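Local coordinates for YecR (Salmonella typhimurium, PDB 7BGL), which is a YecR-like lipoprotein that probably serves as a structural component of the ring assembly around the bacterial flagellar rod, at residues Leu36-Pro41 / Phe92-Gln97; Ser25-Ile30 / Gln62-Ala67. All blocks are in the same frame, centred on the assembly; numbering follows the deposited sequence.

In the fold
Both contacts involve the same four-stranded antiparallel sheet. Contact 1 lies about 2 Å from the centre of the chain and pairs the two inner strands, 33-41 and 87-97. Contact 2 lies about 15 Å from that centre, at the surface, where the end of strand 23-28, one of the two outer strands of the sheet in this chain, meets the segment that leaves helix 52-63. The centres of the two contacts are about 16 Å apart. They join through neighbouring strands: Ser25 OG of contact 2 packs 3.7 Å from Leu36 C of contact 1. Helix 52-63 also links them, since it packs on Leu36 and Trp96 and then runs on to Met64.

Contact 1 of 2, residues Leu36-Pro41 / Phe92-Gln97; sequences LTYNQP and FTLSWQ
The strand segments 36-41 and 92-97 run antiparallel, with N-to-C directions 159° apart, and hydrogen-bonded pairs at Leu36-Leu94 and Tyr38-Phe92 flank the non-hydrogen-bonded pair Thr37-Thr93. Each hydrogen-bonded pair makes two backbone bonds. Leu36 N reaches Leu94 O at 2.9 Å, and Phe92 N reaches Tyr38 O at 2.9 Å.

Leu36, Tyr38, Phe92 and Leu94 share one face of the sheet. The Tyr38 CG sits between its backbone N and carbonyl carbon (chi1 52°). This lays the ring against Phe92, and Phe92 CB comes over one ring face. That approach is modelled too closely for its exact spacing to be trusted. The two rings are almost parallel, with planes 14° apart. They are displaced along their planes until they hardly overlap, and their centroids are 5.6 Å apart. At the edge of the Tyr38 ring lies Leu94, whose CG is 3.8 Å from Tyr38 CE1. The Phe92 ring lies away from Leu94, on the Gln40 side, where Phe92 CE1 meets Gln40 CB at 3.6 Å. Further along, Leu36 CD1 touches Trp96 NE1 at 3.6 Å.

On the other face, the methyls of the two threonines meet, Thr37 CG2 to Thr93 CG2 at 3.9 Å.

This pair forms the middle of the sheet. Strand 23-28 flanks 33-41, and strand 76-82 flanks 87-97. Helix 52-63 covers the Leu36 and Trp96 end through Ser53, Thr56 and Ala57, while His54 meets the Trp96 ring.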
# COMPACT_ATOMS: atom_id res chain seq x y z
N LEU C 36 43.20 -69.66 -65.34
CA LEU C 36 44.57 -70.14 -65.44
C LEU C 36 45.51 -69.08 -64.90
O LEU C 36 45.22 -67.88 -64.96
CB LEU C 36 44.94 -70.48 -66.89
CG LEU C 36 43.84 -71.12 -67.74
CD1 LEU C 36 44.32 -71.31 -69.17
CD2 LEU C 36 43.40 -72.44 -67.14
N THR C 37 46.65 -69.51 -64.37
CA THR C 37 47.61 -68.59 -63.77
C THR C 37 49.01 -68.89 -64.27
O THR C 37 49.37 -70.05 -64.53
CB THR C 37 47.58 -68.68 -62.23
OG1 THR C 37 47.88 -70.02 -61.82
CG2 THR C 37 46.22 -68.28 -61.70
N TYR C 38 49.81 -67.83 -64.40
CA TYR C 38 51.23 -67.97 -64.71
C TYR C 38 52.01 -66.94 -63.92
O TYR C 38 51.46 -65.98 -63.38
CB TYR C 38 51.51 -67.85 -66.22
CG TYR C 38 50.94 -66.62 -66.89
CD1 TYR C 38 49.62 -66.57 -67.29
CD2 TYR C 38 51.74 -65.51 -67.14
CE1 TYR C 38 49.10 -65.45 -67.91
CE2 TYR C 38 51.23 -64.39 -67.77
CZ TYR C 38 49.91 -64.37 -68.15
OH TYR C 38 49.40 -63.25 -68.77
N ASN C 39 53.32 -67.16 -63.83
CA ASN C 39 54.19 -66.38 -62.96
C ASN C 39 55.13 -65.50 -63.78
O ASN C 39 55.50 -65.83 -64.91
CB ASN C 39 55.01 -67.30 -62.05
CG ASN C 39 54.15 -68.21 -61.21
OD1 ASN C 39 52.95 -67.97 -61.04
ND2 ASN C 39 54.75 -69.28 -60.69
N GLN C 40 55.52 -64.37 -63.18
CA GLN C 40 56.48 -63.45 -63.76
C GLN C 40 57.49 -63.03 -62.70
O GLN C 40 57.10 -62.47 -61.66
CB GLN C 40 55.79 -62.22 -64.34
CG GLN C 40 55.50 -62.30 -65.83
CD GLN C 40 55.46 -60.93 -66.48
OE1 GLN C 40 55.92 -59.94 -65.90
NE2 GLN C 40 54.89 -60.86 -67.68
N PRO C 41 58.78 -63.28 -62.90
CA PRO C 41 59.79 -62.77 -61.96
C PRO C 41 59.80 -61.25 -61.93
O PRO C 41 59.07 -60.61 -62.69
CB PRO C 41 61.11 -63.34 -62.49
CG PRO C 41 60.72 -64.47 -63.39
CD PRO C 41 59.36 -64.17 -63.92
N PHE C 92 49.80 -63.62 -63.01
CA PHE C 92 48.93 -63.16 -64.08
C PHE C 92 47.87 -64.21 -64.34
O PHE C 92 48.19 -65.40 -64.51
CB PHE C 92 49.73 -62.86 -65.35
CG PHE C 92 50.57 -61.62 -65.26
CD1 PHE C 92 51.87 -61.68 -64.80
CD2 PHE C 92 50.05 -60.39 -65.64
CE1 PHE C 92 52.65 -60.54 -64.72
CE2 PHE C 92 50.83 -59.25 -65.56
CZ PHE C 92 52.12 -59.32 -65.09
N THR C 93 46.61 -63.78 -64.38
CA THR C 93 45.47 -64.68 -64.51
C THR C 93 44.77 -64.47 -65.84
O THR C 93 44.65 -63.35 -66.35
CB THR C 93 44.47 -64.46 -63.37
OG1 THR C 93 43.82 -63.20 -63.53
CG2 THR C 93 45.19 -64.49 -62.02
N LEU C 94 44.30 -65.58 -66.41
CA LEU C 94 43.53 -65.59 -67.65
C LEU C 94 42.19 -66.26 -67.36
O LEU C 94 42.16 -67.37 -66.82
CB LEU C 94 44.27 -66.32 -68.77
CG LEU C 94 45.57 -65.68 -69.25
CD1 LEU C 94 46.26 -66.57 -70.28
CD2 LEU C 94 45.31 -64.30 -69.82
N SER C 95 41.10 -65.59 -67.71
CA SER C 95 39.76 -66.07 -67.44
C SER C 95 39.07 -66.49 -68.73
O SER C 95 39.26 -65.87 -69.78
CB SER C 95 38.92 -65.00 -66.73
OG SER C 95 38.90 -63.80 -67.48
N TRP C 96 38.29 -67.56 -68.66
CA TRP C 96 37.54 -68.08 -69.79
C TRP C 96 36.14 -68.45 -69.33
O TRP C 96 35.95 -68.98 -68.23
CB TRP C 96 38.23 -69.32 -70.40
CG TRP C 96 39.69 -69.12 -70.68
CD1 TRP C 96 40.70 -69.06 -69.76
CD2 TRP C 96 40.30 -68.96 -71.96
NE1 TRP C 96 41.90 -68.88 -70.40
CE2 TRP C 96 41.69 -68.81 -71.75
CE3 TRP C 96 39.82 -68.93 -73.27
CZ2 TRP C 96 42.59 -68.63 -72.79
CZ3 TRP C 96 40.71 -68.75 -74.31
CH2 TRP C 96 42.08 -68.60 -74.06
N GLN C 97 35.16 -68.16 -70.18
CA GLN C 97 33.76 -68.45 -69.90
C GLN C 97 33.31 -69.57 -70.84
O GLN C 97 33.10 -69.33 -72.04
CB GLN C 97 32.89 -67.21 -70.07
CG GLN C 97 31.45 -67.38 -69.61
CD GLN C 97 30.48 -67.46 -70.76
OE1 GLN C 97 30.74 -66.93 -71.85
NE2 GLN C 97 29.34 -68.11 -70.54

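Contact 2 of 2, residues Ser25-Ile30 / Gln62-Ala67; sequences SEASPI and QQMGYA
Met64 and Pro29 carry this contact, and their side chains cross at about a right angle. Met64 starts out toward segment 25-30, and its sulfur settles over the proline ring. Met64 SD is 3.3 Å from Pro29 N and 3.4 Å from Pro29 CD. Pro29 CB is also 3.4 Å from Met64 SD, so the sulfur meets the ring broadly and not at one corner. The contact is one of shape and dispersion between a soft thioether and an apolar ring.

The methionine chain then bends at its last torsion (chi3 -88°). The bend carries the terminal methyl off the proline and back along the strand to Ala27. There Met64 CE lies 3.7 Å from Ala27 CB, and it also touches the Ala27 and Ser28 backbone. One side chain therefore touches three successive residues of the other segment.

Tyr66 comes to the same proline from a second direction. Its hydroxyl approaches the backbone, with Tyr66 OH 3.0 Å from Pro29 O, and the ring stands obliquely to that carbonyl. A bond spans Pro29: Ser28 OG donates to Ile30 O at 3.2 Å, and the same hydroxyl has a weak bond to Ile33 O.

Both partners sit at ends of secondary structure. Met64 is the first residue to leave helical geometry after helix 52-63, and Pro29 follows strand 23-28. The disulfide between Cys61 and Cys98 ties the last turn of that helix to the residue after strand 87-97. Within strand 23-28, Ser25 and Glu26 both face Arg35 and form a classic beta bulge. The contact is a surface junction of an alpha-beta fold, where the loop after a helix rests on the end of strand 23-28, an outer strand within this chain, and on the proline that follows it.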
# COMPACT_ATOMS: atom_id res chain seq x y z
N SER C 25 44.26 -72.99 -62.71
CA SER C 25 44.13 -72.75 -61.27
C SER C 25 42.71 -72.85 -60.74
O SER C 25 42.55 -72.96 -59.52
CB SER C 25 44.69 -71.36 -60.91
OG SER C 25 44.15 -70.36 -61.76
N GLU C 26 41.69 -72.83 -61.59
CA GLU C 26 40.32 -72.88 -61.10
C GLU C 26 39.40 -73.34 -62.22
O GLU C 26 39.59 -72.97 -63.38
CB GLU C 26 39.86 -71.52 -60.57
CG GLU C 26 38.36 -71.41 -60.36
CD GLU C 26 37.95 -70.09 -59.73
OE1 GLU C 26 38.85 -69.32 -59.33
OE2 GLU C 26 36.74 -69.82 -59.65
N ALA C 27 38.39 -74.14 -61.86
CA ALA C 27 37.37 -74.59 -62.81
C ALA C 27 36.06 -74.72 -62.05
O ALA C 27 35.79 -75.75 -61.43
CB ALA C 27 37.77 -75.89 -63.48
N SER C 28 35.24 -73.67 -62.10
CA SER C 28 33.98 -73.64 -61.38
C SER C 28 32.83 -73.84 -62.36
O SER C 28 32.59 -72.97 -63.21
CB SER C 28 33.81 -72.32 -60.63
OG SER C 28 33.55 -71.25 -61.53
N PRO C 29 32.10 -74.96 -62.28
CA PRO C 29 30.92 -75.12 -63.14
C PRO C 29 29.88 -74.05 -62.92
O PRO C 29 29.20 -73.64 -63.88
CB PRO C 29 30.40 -76.52 -62.76
CG PRO C 29 30.98 -76.80 -61.42
CD PRO C 29 32.31 -76.12 -61.39
N ILE C 30 29.71 -73.58 -61.69
CA ILE C 30 28.80 -72.47 -61.43
C ILE C 30 29.30 -71.25 -62.20
O ILE C 30 30.38 -70.72 -61.91
CB ILE C 30 28.69 -72.19 -59.93
CG1 ILE C 30 28.19 -73.43 -59.19
CG2 ILE C 30 27.77 -71.00 -59.67
CD1 ILE C 30 26.76 -73.79 -59.51
N GLN C 62 35.45 -78.94 -71.68
CA GLN C 62 35.00 -80.26 -72.11
C GLN C 62 34.91 -81.22 -70.93
O GLN C 62 33.96 -82.00 -70.82
CB GLN C 62 35.93 -80.81 -73.19
CG GLN C 62 35.79 -80.12 -74.53
CD GLN C 62 36.91 -80.48 -75.49
OE1 GLN C 62 37.59 -81.49 -75.32
NE2 GLN C 62 37.12 -79.64 -76.50
N GLN C 63 35.90 -81.18 -70.03
CA GLN C 63 35.83 -81.98 -68.81
C GLN C 63 34.56 -81.66 -68.03
O GLN C 63 33.90 -82.58 -67.52
CB GLN C 63 37.06 -81.74 -67.95
CG GLN C 63 37.32 -82.82 -66.92
CD GLN C 63 38.69 -82.69 -66.27
OE1 GLN C 63 38.80 -82.28 -65.11
NE2 GLN C 63 39.73 -83.03 -67.01
N MET C 64 34.21 -80.39 -67.93
CA MET C 64 32.93 -79.98 -67.37
C MET C 64 31.85 -80.10 -68.45
O MET C 64 32.11 -80.55 -69.57
CB MET C 64 33.03 -78.57 -66.79
CG MET C 64 33.77 -78.50 -65.47
SD MET C 64 33.30 -77.08 -64.46
CE MET C 64 34.44 -75.84 -65.07
N GLY C 65 30.63 -79.69 -68.12
CA GLY C 65 29.52 -79.83 -69.05
C GLY C 65 29.51 -78.82 -70.18
O GLY C 65 28.72 -78.98 -71.12
N TYR C 66 30.36 -77.80 -70.12
CA TYR C 66 30.39 -76.76 -71.14
C TYR C 66 31.42 -77.11 -72.21
O TYR C 66 31.93 -78.23 -72.28
CB TYR C 66 30.68 -75.40 -70.49
CG TYR C 66 29.77 -75.07 -69.33
CD1 TYR C 66 30.09 -75.48 -68.04
CD2 TYR C 66 28.60 -74.36 -69.52
CE1 TYR C 66 29.27 -75.18 -66.97
CE2 TYR C 66 27.77 -74.05 -68.46
CZ TYR C 66 28.11 -74.47 -67.19
OH TYR C 66 27.28 -74.17 -66.13
N ALA C 67 31.74 -76.14 -73.07
CA ALA C 67 32.73 -76.32 -74.12
C ALA C 67 32.92 -74.97 -74.81
O ALA C 67 32.20 -74.00 -74.53
CB ALA C 67 32.31 -77.39 -75.13